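Long-range contacts in ruler protein (Pseudomonas aeruginosa, PDB 5CUK), which probably acts as the molecular ruler that senses needle length in type III secretion, this chain being its C-terminal substrate-specificity domain: residues Ser33-Leu38 and Glu49-His54; Arg7-Leu11 and Leu73-Glu79; Ala12-Leu17 and Val40-Leu45. All coordinates share one frame; numbering follows the deposited sequence. Where two conformers were deposited one is given.

Contact 1 of 3, residues Ser33-Leu38 and Glu49-His54; sequences SHAARL and EVQVLH
Arg37 NH1 donates to Gln51 OE1 at 2.7 Å, with the oxygen close to the guanidinium plane and the two flat groups turned 27° from each other. Glu49 meets the same arginine differently: Glu49 OE2, 3.0 Å from Arg37 NE, lies off the plane of the head, making a charge-only salt bridge without a directed hydrogen bond, while Glu49 CG sits over one guanidinium face. A bend at chi3 (-91°) turns the arginine head back across the neighbouring strand, between these two partners. Strands 35-42 and 46-54 form an antiparallel beta hairpin at one margin of the four-stranded mixed sheet, their short segments running 175° apart. Backbone bonds fall at the hydrogen-bonded pairs Ala36-Val52 and Leu38-Val50, with Val52 N 2.9 Å from Ala36 O; the non-hydrogen-bonded pair Arg37-Gln51 lies between them and Ala35-Leu53 beyond. Val52 O takes two donors from opposite faces of its plane, Ala36 N and Gln51 NE2, each 3.3 Å from Val52 O. With Gln51 OE1 taking Arg37 NH1, the two side-chain bonds together orient the amide. Beside Arg37, Leu53 CD1 packs on Ala35 CB at 3.6 Å. Ala36 and Val52 point to the other face, touching Val27 and Ala28 of helix 11-29.

Contact 2 of 3, residues Arg7-Leu11 and Leu73-Glu79; sequences RPLPL and LQQARGE
A water links Glu79 to the backbone of Leu9, donating to Glu79 OE1 at 2.7 Å and to Leu9 O at 2.9 Å; Leu9 N adds only a weak direct bond to Glu79 OE2 at 3.4 Å. The contact sets the N-terminal lead-in to helix 11-29 against the break between helices 67-75 and 77-87, where the backbone of Ala76 (phi/psi -105/14°) interrupts the helix and Ala76 is also the N-cap of the second one. With CG anti to the backbone N (chi1 169°) and the chain extended beyond it, Glu79 spans the distance from its helix to the lead-in. Ala76 CB points at the incoming chain and meets Leu9 CG at 3.8 Å, with Arg7 O closer still to Ala76 CB at 3.2 Å. Both Leu9 methyls lie near one methyl of Leu73, Leu9 CD2 to Leu73 CD2 being 3.9 Å; Leu73 in turn packs on Ile63, Ala65 and Phe97 of the sheet, so Leu9 joins the apolar layer between helices and sheet. Pro8 CB lies against the same carboxylate oxygen that Leu9 N approaches. At the outer end, Gln75 OE1 comes within 3.6 Å of Arg7 CB.

Contact 3 of 3, residues Ala12-Leu17 and Val40-Leu45; sequences ADLARL and VRLPQL
Asp13 CG stands anti to its own carbonyl carbon (chi1 -66°), which carries the carboxylate from the helix side to the turn after strand 35-42; Arg16, with CG opposite the backbone N and a bend at chi2 (81°), instead folds along the strand. In this alpha/beta layer arrangement, helix 11-29 packs on the edge strand of the mixed sheet, the axes of the short segments 8.5 Å apart at 164°, nearly antiparallel. Asp13 OD1 accepts two backbone N-H groups from the turn: Leu45 N at 3.0 Å, nearly in line with the C-O bond, and Gln44 N at 3.2 Å on the syn lone pair. The buried carboxylate oxygen is thereby gripped twice, and two successive peptides of the turn are tied to the start of the helix. Pro43 lies alongside the carboxylate, Pro43 CD 3.7 Å from Asp13 OD1, and reaches Ala12 through its ring. Farther along the helix, Leu42 CD2 meets Arg16 CG at 3.8 Å and borders Leu17, whose side chain also touches Val50 and Leu80. The guanidinium of Arg16 pairs through NH1 with Asp19 of the same helix, while Arg16 NE lies 3.5 Å from the methyl Val40 CG1.

How the contacts relate
Along the chain the order is 7-11, 12-17, 33-38, 40-45, 49-54, 73-79: contact 2 brackets the other two, whose segments alternate. Contacts 1 and 3 share strand 35-42; their centres are about 18 Å apart, yet Val50 CG2 touches Leu17 CD1 at 4.0 Å. Contacts 2 and 3, about 12 Å apart between centres, meet through Leu73 CD2 and Leu45 CD2 at 3.7 Å. Contacts 1 and 2 lie on opposite sides of the chain's centre, about 21 Å apart between centres, nearest atoms about 7 Å. Contact 1 pairs two strands, contact 3 joins helix 11-29 to their sheet, and contact 2 joins its N-terminal lead-in to the later helices, tying the first modelled residues into the compact alpha/beta domain.

Contact 1 of 3, residues Ser33-Leu38 and Glu49-His54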
ATOM      1  N   SER A  33     -12.667  -8.279 -10.487  1.00 54.51           N
ATOM      2  CA  SER A  33     -11.323  -8.824 -10.388  1.00 50.34           C
ATOM      3  C   SER A  33     -10.917  -8.975  -8.921  1.00 50.37           C
ATOM      4  O   SER A  33      -9.920  -9.639  -8.626  1.00 44.57           O
ATOM      5  CB  SER A  33     -10.332  -7.938 -11.141  1.00 46.13           C
ATOM      6  OG  SER A  33     -10.386  -6.622 -10.619  1.00 44.47           O
ATOM      7  N   HIS A  34     -11.702  -8.382  -8.010  1.00 46.07           N
ATOM      8  CA  HIS A  34     -11.356  -8.345  -6.588  1.00 44.06           C
ATOM      9  C   HIS A  34     -10.009  -7.621  -6.419  1.00 40.44           C
ATOM     10  O   HIS A  34      -9.268  -7.865  -5.470  1.00 39.23           O
ATOM     11  CB  HIS A  34     -11.255  -9.752  -5.983  1.00 45.13           C
ATOM     12  CG  HIS A  34     -12.425 -10.632  -6.287  1.00 53.22           C
ATOM     13  ND1 HIS A  34     -13.684 -10.407  -5.761  1.00 53.93           N
ATOM     14  CD2 HIS A  34     -12.537 -11.732  -7.069  1.00 52.29           C
ATOM     15  CE1 HIS A  34     -14.515 -11.328  -6.208  1.00 56.94           C
ATOM     16  NE2 HIS A  34     -13.845 -12.148  -7.003  1.00 57.20           N
ATOM     17  N   ALA A  35      -9.689  -6.744  -7.355  1.00 36.48           N
ATOM     18  CA  ALA A  35      -8.387  -6.130  -7.343  1.00 41.50           C
ATOM     19  C   ALA A  35      -8.523  -4.709  -7.847  1.00 42.32           C
ATOM     20  O   ALA A  35      -9.441  -4.404  -8.642  1.00 40.90           O
ATOM     21  CB  ALA A  35      -7.418  -6.941  -8.183  1.00 38.55           C
ATOM     22  N   ALA A  36      -7.659  -3.829  -7.335  1.00 32.27           N
ATOM     23  CA  ALA A  36      -7.623  -2.448  -7.771  1.00 35.05           C
ATOM     24  C   ALA A  36      -6.174  -1.935  -7.729  1.00 39.53           C
ATOM     25  O   ALA A  36      -5.336  -2.445  -6.979  1.00 35.02           O
ATOM     26  CB  ALA A  36      -8.519  -1.607  -6.914  1.00 35.10           C
ATOM     27  N   ARG A  37      -5.895  -0.929  -8.539  1.00 39.45           N
ATOM     28  CA  ARG A  37      -4.563  -0.395  -8.624  1.00 39.21           C
ATOM     29  C   ARG A  37      -4.641   1.042  -9.074  1.00 43.10           C
ATOM     30  O   ARG A  37      -5.612   1.441  -9.708  1.00 40.40           O
ATOM     31  CB  ARG A  37      -3.695  -1.220  -9.575  1.00 40.38           C
ATOM     32  CG  ARG A  37      -3.902  -0.907 -11.031  1.00 45.97           C
ATOM     33  CD  ARG A  37      -3.096  -1.847 -11.927  1.00 51.30           C
ATOM     34  NE  ARG A  37      -1.753  -1.340 -12.250  1.00 59.89           N
ATOM     35  CZ  ARG A  37      -0.621  -1.762 -11.677  1.00 62.66           C
ATOM     36  NH1 ARG A  37      -0.656  -2.703 -10.732  1.00 55.84           N
ATOM     37  NH2 ARG A  37       0.551  -1.253 -12.056  1.00 62.38           N
ATOM     38  N   LEU A  38      -3.622   1.820  -8.710  1.00 41.38           N
ATOM     39  CA  LEU A  38      -3.554   3.231  -9.053  1.00 41.93           C
ATOM     40  C   LEU A  38      -2.101   3.688  -8.968  1.00 45.51           C
ATOM     41  O   LEU A  38      -1.331   3.176  -8.148  1.00 41.02           O
ATOM     42  CB  LEU A  38      -4.433   4.054  -8.107  1.00 42.54           C
ATOM     43  CG  LEU A  38      -4.818   5.480  -8.508  1.00 46.48           C
ATOM     44  CD1 LEU A  38      -5.977   5.466  -9.485  1.00 40.16           C
ATOM     45  CD2 LEU A  38      -5.145   6.343  -7.287  1.00 48.93           C
ATOM     46  N   GLU A  49       3.207   2.763  -7.450  1.00 40.24           N
ATOM     47  CA  GLU A  49       2.014   2.024  -7.839  1.00 41.08           C
ATOM     48  C   GLU A  49       1.463   1.267  -6.651  1.00 40.22           C
ATOM     49  O   GLU A  49       2.209   0.556  -5.982  1.00 39.83           O
ATOM     50  CB  GLU A  49       2.322   1.048  -8.979  1.00 44.67           C
ATOM     51  CG  GLU A  49       1.074   0.444  -9.611  1.00 53.47           C
ATOM     52  CD  GLU A  49       0.298   1.454 -10.487  1.00 54.22           C
ATOM     53  OE1 GLU A  49       0.862   2.524 -10.849  1.00 55.53           O
ATOM     54  OE2 GLU A  49      -0.876   1.167 -10.793  1.00 52.48           O
ATOM     55  N   VAL A  50       0.164   1.410  -6.381  1.00 37.67           N
ATOM     56  CA  VAL A  50      -0.483   0.628  -5.341  1.00 35.11           C
ATOM     57  C   VAL A  50      -1.355  -0.454  -5.965  1.00 36.29           C
ATOM     58  O   VAL A  50      -2.175  -0.165  -6.783  1.00 38.38           O
ATOM     59  CB  VAL A  50      -1.354   1.502  -4.442  1.00 35.80           C
ATOM     60  CG1 VAL A  50      -2.018   0.657  -3.374  1.00 32.69           C
ATOM     61  CG2 VAL A  50      -0.514   2.576  -3.805  1.00 36.64           C
ATOM     62  N   GLN A  51      -1.157  -1.707  -5.589  1.00 36.79           N
ATOM     63  CA  GLN A  51      -2.024  -2.793  -6.049  1.00 37.19           C
ATOM     64  C   GLN A  51      -2.577  -3.523  -4.841  1.00 37.86           C
ATOM     65  O   GLN A  51      -1.830  -3.798  -3.896  1.00 35.62           O
ATOM     66  CB  GLN A  51      -1.255  -3.770  -6.965  1.00 42.08           C
ATOM     67  CG  GLN A  51      -2.057  -5.024  -7.386  1.00 41.22           C
ATOM     68  CD  GLN A  51      -2.950  -4.749  -8.591  1.00 40.92           C
ATOM     69  OE1 GLN A  51      -2.472  -4.360  -9.653  1.00 40.46           O
ATOM     70  NE2 GLN A  51      -4.251  -4.918  -8.416  1.00 36.98           N
ATOM     71  N   VAL A  52      -3.878  -3.809  -4.835  1.00 32.81           N
ATOM     72  CA  VAL A  52      -4.418  -4.613  -3.770  1.00 31.64           C
ATOM     73  C   VAL A  52      -5.169  -5.777  -4.422  1.00 35.70           C
ATOM     74  O   VAL A  52      -5.619  -5.685  -5.564  1.00 35.01           O
ATOM     75  CB  VAL A  52      -5.367  -3.846  -2.802  1.00 35.75           C
ATOM     76  CG1 VAL A  52      -4.918  -2.416  -2.581  1.00 34.41           C
ATOM     77  CG2 VAL A  52      -6.784  -3.880  -3.280  1.00 33.13           C
ATOM     78  N   LEU A  53      -5.218  -6.892  -3.715  1.00 33.07           N
ATOM     79  CA  LEU A  53      -5.922  -8.071  -4.181  1.00 36.30           C
ATOM     80  C   LEU A  53      -6.622  -8.626  -2.986  1.00 37.69           C
ATOM     81  O   LEU A  53      -6.029  -9.009  -1.980  1.00 39.53           O
ATOM     82  CB  LEU A  53      -5.013  -9.128  -4.791  1.00 31.77           C
ATOM     83  CG  LEU A  53      -5.762 -10.376  -5.255  1.00 35.73           C
ATOM     84  CD1 LEU A  53      -6.690  -9.980  -6.399  1.00 38.90           C
ATOM     85  CD2 LEU A  53      -4.803 -11.460  -5.671  1.00 29.68           C
ATOM     86  N   HIS A  54      -7.925  -8.637  -3.125  1.00 41.79           N
ATOM     87  CA  HIS A  54      -8.821  -9.033  -2.094  1.00 42.53           C
ATOM     88  C   HIS A  54      -9.164 -10.508  -2.236  1.00 44.69           C
ATOM     89  O   HIS A  54      -9.936 -10.871  -3.102  1.00 42.72           O
ATOM     90  CB  HIS A  54     -10.038  -8.142  -2.205  1.00 48.25           C
ATOM     91  CG  HIS A  54     -11.153  -8.531  -1.305  1.00 56.77           C
ATOM     92  ND1 HIS A  54     -12.474  -8.376  -1.652  1.00 63.63           N
ATOM     93  CD2 HIS A  54     -11.135  -9.080  -0.069  1.00 58.64           C
ATOM     94  CE1 HIS A  54     -13.236  -8.788  -0.646  1.00 67.76           C
ATOM     95  NE2 HIS A  54     -12.446  -9.218   0.321  1.00 66.74           N
TER

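Contact 2 of 3, residues Arg7-Leu11 and Leu73-Glu79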
ATOM      1  N   ARG A   7      14.073   3.533  10.476  1.00 71.20           N
ATOM      2  CA  ARG A   7      13.395   4.659   9.860  1.00 72.63           C
ATOM      3  C   ARG A   7      11.960   4.653   9.359  1.00 66.29           C
ATOM      4  O   ARG A   7      11.638   3.977   8.370  1.00 58.16           O
ATOM      5  CB  ARG A   7      14.269   5.224   8.739  1.00 71.92           C
ATOM      6  CG  ARG A   7      13.612   6.593   8.574  1.00 76.99           C
ATOM      7  CD  ARG A   7      14.026   7.530   9.626  1.00 81.32           C
ATOM      8  NE  ARG A   7      15.414   7.849   9.777  1.00 96.35           N
ATOM      9  CZ  ARG A   7      16.028   7.859  10.947  1.00 96.02           C
ATOM     10  NH1 ARG A   7      15.382   7.390  12.020  1.00 93.04           N
ATOM     11  NH2 ARG A   7      17.310   8.249  11.020  1.00 93.50           N
ATOM     12  N   PRO A   8      11.117   5.496  10.025  1.00 67.82           N
ATOM     13  CA  PRO A   8       9.761   5.931   9.667  1.00 61.51           C
ATOM     14  C   PRO A   8       9.772   6.707   8.359  1.00 60.24           C
ATOM     15  O   PRO A   8      10.772   7.362   8.043  1.00 61.68           O
ATOM     16  CB  PRO A   8       9.364   6.840  10.841  1.00 64.29           C
ATOM     17  CG  PRO A   8      10.660   7.369  11.356  1.00 60.43           C
ATOM     18  CD  PRO A   8      11.536   6.131  11.294  1.00 68.63           C
ATOM     19  N   LEU A   9       8.677   6.617   7.612  1.00 52.34           N
ATOM     20  CA  LEU A   9       8.466   7.435   6.427  1.00 50.66           C
ATOM     21  C   LEU A   9       8.140   8.841   6.850  1.00 47.82           C
ATOM     22  O   LEU A   9       7.532   9.025   7.904  1.00 49.65           O
ATOM     23  CB  LEU A   9       7.304   6.911   5.592  1.00 43.09           C
ATOM     24  CG  LEU A   9       7.394   5.560   4.907  1.00 50.29           C
ATOM     25  CD1 LEU A   9       6.060   5.288   4.215  1.00 46.82           C
ATOM     26  CD2 LEU A   9       8.548   5.528   3.915  1.00 44.34           C
ATOM     27  N   PRO A  10       8.474   9.823   6.000  1.00 45.00           N
ATOM     28  CA  PRO A  10       7.968  11.185   6.189  1.00 45.89           C
ATOM     29  C   PRO A  10       6.454  11.142   6.317  1.00 45.89           C
ATOM     30  O   PRO A  10       5.845  10.450   5.506  1.00 39.23           O
ATOM     31  CB  PRO A  10       8.380  11.904   4.910  1.00 45.53           C
ATOM     32  CG  PRO A  10       9.494  11.081   4.350  1.00 49.23           C
ATOM     33  CD  PRO A  10       9.164   9.668   4.710  1.00 45.93           C
ATOM     34  N   LEU A  11       5.875  11.869   7.276  1.00 43.70           N
ATOM     35  CA  LEU A  11       4.438  11.782   7.566  1.00 46.27           C
ATOM     36  C   LEU A  11       3.575  12.022   6.350  1.00 46.15           C
ATOM     37  O   LEU A  11       2.585  11.321   6.150  1.00 39.86           O
ATOM     38  CB  LEU A  11       4.039  12.781   8.658  1.00 44.67           C
ATOM     39  CG  LEU A  11       2.771  12.454   9.449  1.00 36.74           C
ATOM     40  CD1 LEU A  11       2.889  11.083  10.035  1.00 35.07           C
ATOM     41  CD2 LEU A  11       2.556  13.496  10.568  1.00 36.24           C
ATOM     42  N   LEU A  73      10.791   2.365   1.996  1.00 37.73           N
ATOM     43  CA  LEU A  73       9.603   1.596   2.380  1.00 43.55           C
ATOM     44  C   LEU A  73       9.989   0.383   3.231  1.00 41.89           C
ATOM     45  O   LEU A  73       9.378   0.126   4.264  1.00 39.27           O
ATOM     46  CB  LEU A  73       8.813   1.158   1.132  1.00 40.30           C
ATOM     47  CG  LEU A  73       8.284   2.329   0.287  1.00 36.76           C
ATOM     48  CD1 LEU A  73       7.694   1.818  -1.036  1.00 43.77           C
ATOM     49  CD2 LEU A  73       7.255   3.113   1.072  1.00 39.43           C
ATOM     50  N   GLN A  74      11.032  -0.335   2.808  1.00 43.95           N
ATOM     51  CA  GLN A  74      11.486  -1.526   3.524  1.00 45.74           C
ATOM     52  C   GLN A  74      12.010  -1.175   4.896  1.00 48.03           C
ATOM     53  O   GLN A  74      11.775  -1.914   5.850  1.00 50.65           O
ATOM     54  CB  GLN A  74      12.560  -2.268   2.734  1.00 47.18           C
ATOM     55  CG  GLN A  74      12.346  -2.175   1.234  1.00 49.54           C
ATOM     56  CD  GLN A  74      12.670  -3.456   0.494  1.00 58.22           C
ATOM     57  OE1 GLN A  74      11.955  -4.448   0.630  1.00 65.40           O
ATOM     58  NE2 GLN A  74      13.741  -3.438  -0.308  1.00 57.94           N
ATOM     59  N   GLN A  75      12.704  -0.037   5.005  1.00 45.74           N
ATOM     60  CA  GLN A  75      13.170   0.414   6.317  1.00 50.63           C
ATOM     61  C   GLN A  75      11.984   0.723   7.212  1.00 48.09           C
ATOM     62  O   GLN A  75      12.074   0.618   8.434  1.00 49.39           O
ATOM     63  CB  GLN A  75      14.080   1.644   6.207  1.00 46.35           C
ATOM     64  CG  GLN A  75      15.353   1.356   5.483  1.00 47.74           C
ATOM     65  CD  GLN A  75      16.255   2.569   5.419  1.00 58.00           C
ATOM     66  OE1 GLN A  75      16.093   3.538   6.176  1.00 55.69           O
ATOM     67  NE2 GLN A  75      17.196   2.541   4.480  1.00 59.35           N
ATOM     68  N   ALA A  76      10.873   1.109   6.593  1.00 46.44           N
ATOM     69  CA  ALA A  76       9.659   1.439   7.331  1.00 42.90           C
ATOM     70  C   ALA A  76       8.574   0.343   7.230  1.00 46.09           C
ATOM     71  O   ALA A  76       7.423   0.585   7.575  1.00 44.73           O
ATOM     72  CB  ALA A  76       9.111   2.747   6.841  1.00 41.59           C
ATOM     73  N   ARG A  77       8.943  -0.847   6.769  1.00 48.36           N
ATOM     74  CA  ARG A  77       7.974  -1.948   6.583  1.00 44.46           C
ATOM     75  C   ARG A  77       7.110  -2.261   7.823  1.00 51.39           C
ATOM     76  O   ARG A  77       5.885  -2.393   7.717  1.00 46.69           O
ATOM     77  CB  ARG A  77       8.714  -3.206   6.147  1.00 45.77           C
ATOM     78  CG  ARG A  77       7.969  -4.499   6.459  1.00 52.97           C
ATOM     79  CD  ARG A  77       8.756  -5.708   6.001  1.00 55.50           C
ATOM     80  NE  ARG A  77       8.657  -5.891   4.557  1.00 55.33           N
ATOM     81  CZ  ARG A  77       7.620  -6.477   3.958  1.00 56.76           C
ATOM     82  NH1 ARG A  77       6.588  -6.945   4.671  1.00 49.36           N
ATOM     83  NH2 ARG A  77       7.613  -6.600   2.639  1.00 57.07           N
ATOM     84  N   GLY A  78       7.736  -2.382   8.994  1.00 49.93           N
ATOM     85  CA  GLY A  78       6.998  -2.608  10.228  1.00 50.07           C
ATOM     86  C   GLY A  78       5.911  -1.580  10.543  1.00 50.59           C
ATOM     87  O   GLY A  78       4.768  -1.938  10.895  1.00 46.68           O
ATOM     88  N   GLU A  79       6.253  -0.297  10.437  1.00 45.36           N
ATOM     89  CA  GLU A  79       5.260   0.770  10.641  1.00 47.42           C
ATOM     90  C   GLU A  79       4.167   0.720   9.569  1.00 43.28           C
ATOM     91  O   GLU A  79       2.995   1.019   9.815  1.00 43.16           O
ATOM     92  CB  GLU A  79       5.922   2.164  10.627  1.00 47.04           C
ATOM     93  CG  GLU A  79       4.915   3.340  10.573  1.00 48.81           C
ATOM     94  CD  GLU A  79       5.530   4.702  10.150  1.00 51.47           C
ATOM     95  OE1 GLU A  79       4.994   5.743  10.584  1.00 53.59           O
ATOM     96  OE2 GLU A  79       6.526   4.752   9.383  1.00 48.62           O
TER
HETATM   97  O   HOH W   1       5.371   8.281   9.731  1.00 51.05           O

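Contact 3 of 3, residues Ala12-Leu17 and Val40-Leu45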
ATOM      1  N   ALA A  12       3.947  13.011   5.538  1.00 44.21           N
ATOM      2  CA  ALA A  12       3.116  13.401   4.402  1.00 43.91           C
ATOM      3  C   ALA A  12       3.042  12.278   3.383  1.00 43.08           C
ATOM      4  O   ALA A  12       2.067  12.173   2.639  1.00 44.77           O
ATOM      5  CB  ALA A  12       3.650  14.667   3.766  1.00 48.30           C
ATOM      6  N   ASP A  13       4.065  11.429   3.375  1.00 41.25           N
ATOM      7  CA  ASP A  13       4.105  10.272   2.488  1.00 42.17           C
ATOM      8  C   ASP A  13       3.269   9.110   3.041  1.00 44.95           C
ATOM      9  O   ASP A  13       2.466   8.523   2.306  1.00 37.22           O
ATOM     10  CB  ASP A  13       5.557   9.836   2.245  1.00 42.79           C
ATOM     11  CG  ASP A  13       6.360  10.898   1.460  1.00 47.89           C
ATOM     12  OD1 ASP A  13       6.725  10.659   0.291  1.00 52.16           O
ATOM     13  OD2 ASP A  13       6.557  12.008   1.987  1.00 45.58           O
ATOM     14  N   LEU A  14       3.462   8.791   4.321  1.00 41.32           N
ATOM     15  CA  LEU A  14       2.598   7.845   5.015  1.00 42.75           C
ATOM     16  C   LEU A  14       1.150   8.221   4.814  1.00 40.71           C
ATOM     17  O   LEU A  14       0.343   7.409   4.368  1.00 40.13           O
ATOM     18  CB  LEU A  14       2.913   7.803   6.503  1.00 43.64           C
ATOM     19  CG  LEU A  14       2.026   6.902   7.340  1.00 43.13           C
ATOM     20  CD1 LEU A  14       2.106   5.510   6.787  1.00 47.60           C
ATOM     21  CD2 LEU A  14       2.480   6.914   8.788  1.00 41.57           C
ATOM     22  N   ALA A  15       0.826   9.474   5.114  1.00 40.84           N
ATOM     23  CA  ALA A  15      -0.545   9.945   4.962  1.00 41.92           C
ATOM     24  C   ALA A  15      -1.110   9.672   3.553  1.00 39.32           C
ATOM     25  O   ALA A  15      -2.191   9.101   3.423  1.00 44.19           O
ATOM     26  CB  ALA A  15      -0.625  11.434   5.298  1.00 39.53           C
ATOM     27  N   ARG A  16      -0.389  10.044   2.504  1.00 38.00           N
ATOM     28  CA  ARG A  16      -0.937   9.959   1.158  1.00 44.04           C
ATOM     29  C   ARG A  16      -1.060   8.491   0.770  1.00 43.87           C
ATOM     30  O   ARG A  16      -2.056   8.067   0.190  1.00 44.78           O
ATOM     31  CB  ARG A  16      -0.077  10.736   0.161  1.00 46.46           C
ATOM     32  CG  ARG A  16      -0.523  10.598  -1.309  1.00 49.27           C
ATOM     33  CD  ARG A  16      -1.705  11.510  -1.721  1.00 56.71           C
ATOM     34  NE  ARG A  16      -2.384  10.997  -2.929  1.00 56.56           N
ATOM     35  CZ  ARG A  16      -3.539  10.324  -2.919  1.00 62.39           C
ATOM     36  NH1 ARG A  16      -4.170  10.105  -1.776  1.00 63.11           N
ATOM     37  NH2 ARG A  16      -4.078   9.868  -4.048  1.00 66.61           N
ATOM     38  N   LEU A  17      -0.063   7.716   1.162  1.00 37.46           N
ATOM     39  CA  LEU A  17      -0.048   6.300   0.921  1.00 40.07           C
ATOM     40  C   LEU A  17      -1.254   5.596   1.556  1.00 44.67           C
ATOM     41  O   LEU A  17      -1.941   4.797   0.894  1.00 41.76           O
ATOM     42  CB  LEU A  17       1.254   5.710   1.438  1.00 35.65           C
ATOM     43  CG  LEU A  17       1.587   4.305   0.994  1.00 45.86           C
ATOM     44  CD1 LEU A  17       1.157   4.072  -0.440  1.00 42.43           C
ATOM     45  CD2 LEU A  17       3.049   4.102   1.133  1.00 39.35           C
ATOM     46  N   VAL A  40       0.188   6.673  -7.648  1.00 44.60           N
ATOM     47  CA  VAL A  40       0.147   7.788  -6.719  1.00 44.85           C
ATOM     48  C   VAL A  40       1.483   8.541  -6.690  1.00 44.23           C
ATOM     49  O   VAL A  40       2.526   7.911  -6.709  1.00 44.09           O
ATOM     50  CB  VAL A  40      -0.164   7.292  -5.310  1.00 41.25           C
ATOM     51  CG1 VAL A  40      -0.553   8.446  -4.440  1.00 51.03           C
ATOM     52  CG2 VAL A  40      -1.272   6.230  -5.365  1.00 48.67           C
ATOM     53  N   ARG A  41       1.453   9.872  -6.647  1.00 42.68           N
ATOM     54  CA  ARG A  41       2.678  10.623  -6.357  1.00 51.55           C
ATOM     55  C   ARG A  41       2.782  10.825  -4.851  1.00 49.60           C
ATOM     56  O   ARG A  41       1.865  11.339  -4.195  1.00 54.18           O
ATOM     57  CB  ARG A  41       2.727  11.978  -7.087  1.00 60.00           C
ATOM     58  CG  ARG A  41       1.456  12.813  -6.945  1.00 71.58           C
ATOM     59  CD  ARG A  41       1.716  14.334  -7.024  1.00 82.99           C
ATOM     60  NE  ARG A  41       0.457  15.088  -7.004  1.00 86.96           N
ATOM     61  CZ  ARG A  41       0.260  16.215  -6.321  1.00 88.32           C
ATOM     62  NH1 ARG A  41       1.245  16.740  -5.599  1.00 91.14           N
ATOM     63  NH2 ARG A  41      -0.924  16.818  -6.358  1.00 87.92           N
ATOM     64  N   LEU A  42       3.878  10.352  -4.288  1.00 46.08           N
ATOM     65  CA  LEU A  42       4.171  10.664  -2.903  1.00 47.85           C
ATOM     66  C   LEU A  42       5.086  11.894  -2.936  1.00 49.14           C
ATOM     67  O   LEU A  42       5.946  11.992  -3.811  1.00 49.04           O
ATOM     68  CB  LEU A  42       4.786   9.456  -2.190  1.00 46.81           C
ATOM     69  CG  LEU A  42       3.916   8.190  -2.309  1.00 45.80           C
ATOM     70  CD1 LEU A  42       4.619   7.007  -1.698  1.00 40.71           C
ATOM     71  CD2 LEU A  42       2.546   8.383  -1.665  1.00 42.33           C
ATOM     72  N   PRO A  43       4.860  12.863  -2.030  1.00 49.80           N
ATOM     73  CA  PRO A  43       5.546  14.153  -2.122  1.00 46.16           C
ATOM     74  C   PRO A  43       7.044  13.990  -2.276  1.00 51.74           C
ATOM     75  O   PRO A  43       7.628  14.597  -3.178  1.00 53.91           O
ATOM     76  CB  PRO A  43       5.215  14.824  -0.795  1.00 48.59           C
ATOM     77  CG  PRO A  43       3.961  14.225  -0.371  1.00 44.41           C
ATOM     78  CD  PRO A  43       3.987  12.803  -0.849  1.00 47.44           C
ATOM     79  N   GLN A  44       7.670  13.171  -1.440  1.00 48.39           N
ATOM     80  CA  GLN A  44       9.106  13.043  -1.604  0.56 51.01           C
ATOM     81  C   GLN A  44       9.470  11.696  -2.206  1.00 50.45           C
ATOM     82  O   GLN A  44      10.452  11.614  -2.924  1.00 50.53           O
ATOM     83  CB  GLN A  44       9.847  13.290  -0.277  0.56 52.38           C
ATOM     84  CG  GLN A  44       9.837  14.771   0.185  0.56 51.86           C
ATOM     85  CD  GLN A  44      10.497  15.732  -0.802  0.56 51.81           C
ATOM     86  OE1 GLN A  44      11.442  15.373  -1.508  0.56 50.69           O
ATOM     87  NE2 GLN A  44       9.998  16.962  -0.849  0.56 47.58           N
ATOM     88  N   LEU A  45       8.667  10.662  -1.986  1.00 49.20           N
ATOM     89  CA  LEU A  45       9.042   9.355  -2.522  1.00 48.73           C
ATOM     90  C   LEU A  45       8.788   9.153  -4.022  1.00 46.27           C
ATOM     91  O   LEU A  45       9.229   8.152  -4.595  1.00 43.46           O
ATOM     92  CB  LEU A  45       8.334   8.246  -1.747  1.00 52.03           C
ATOM     93  CG  LEU A  45       9.158   7.640  -0.607  1.00 47.78           C
ATOM     94  CD1 LEU A  45       9.233   8.580   0.592  1.00 50.38           C
ATOM     95  CD2 LEU A  45       8.554   6.308  -0.219  1.00 48.79           C
TER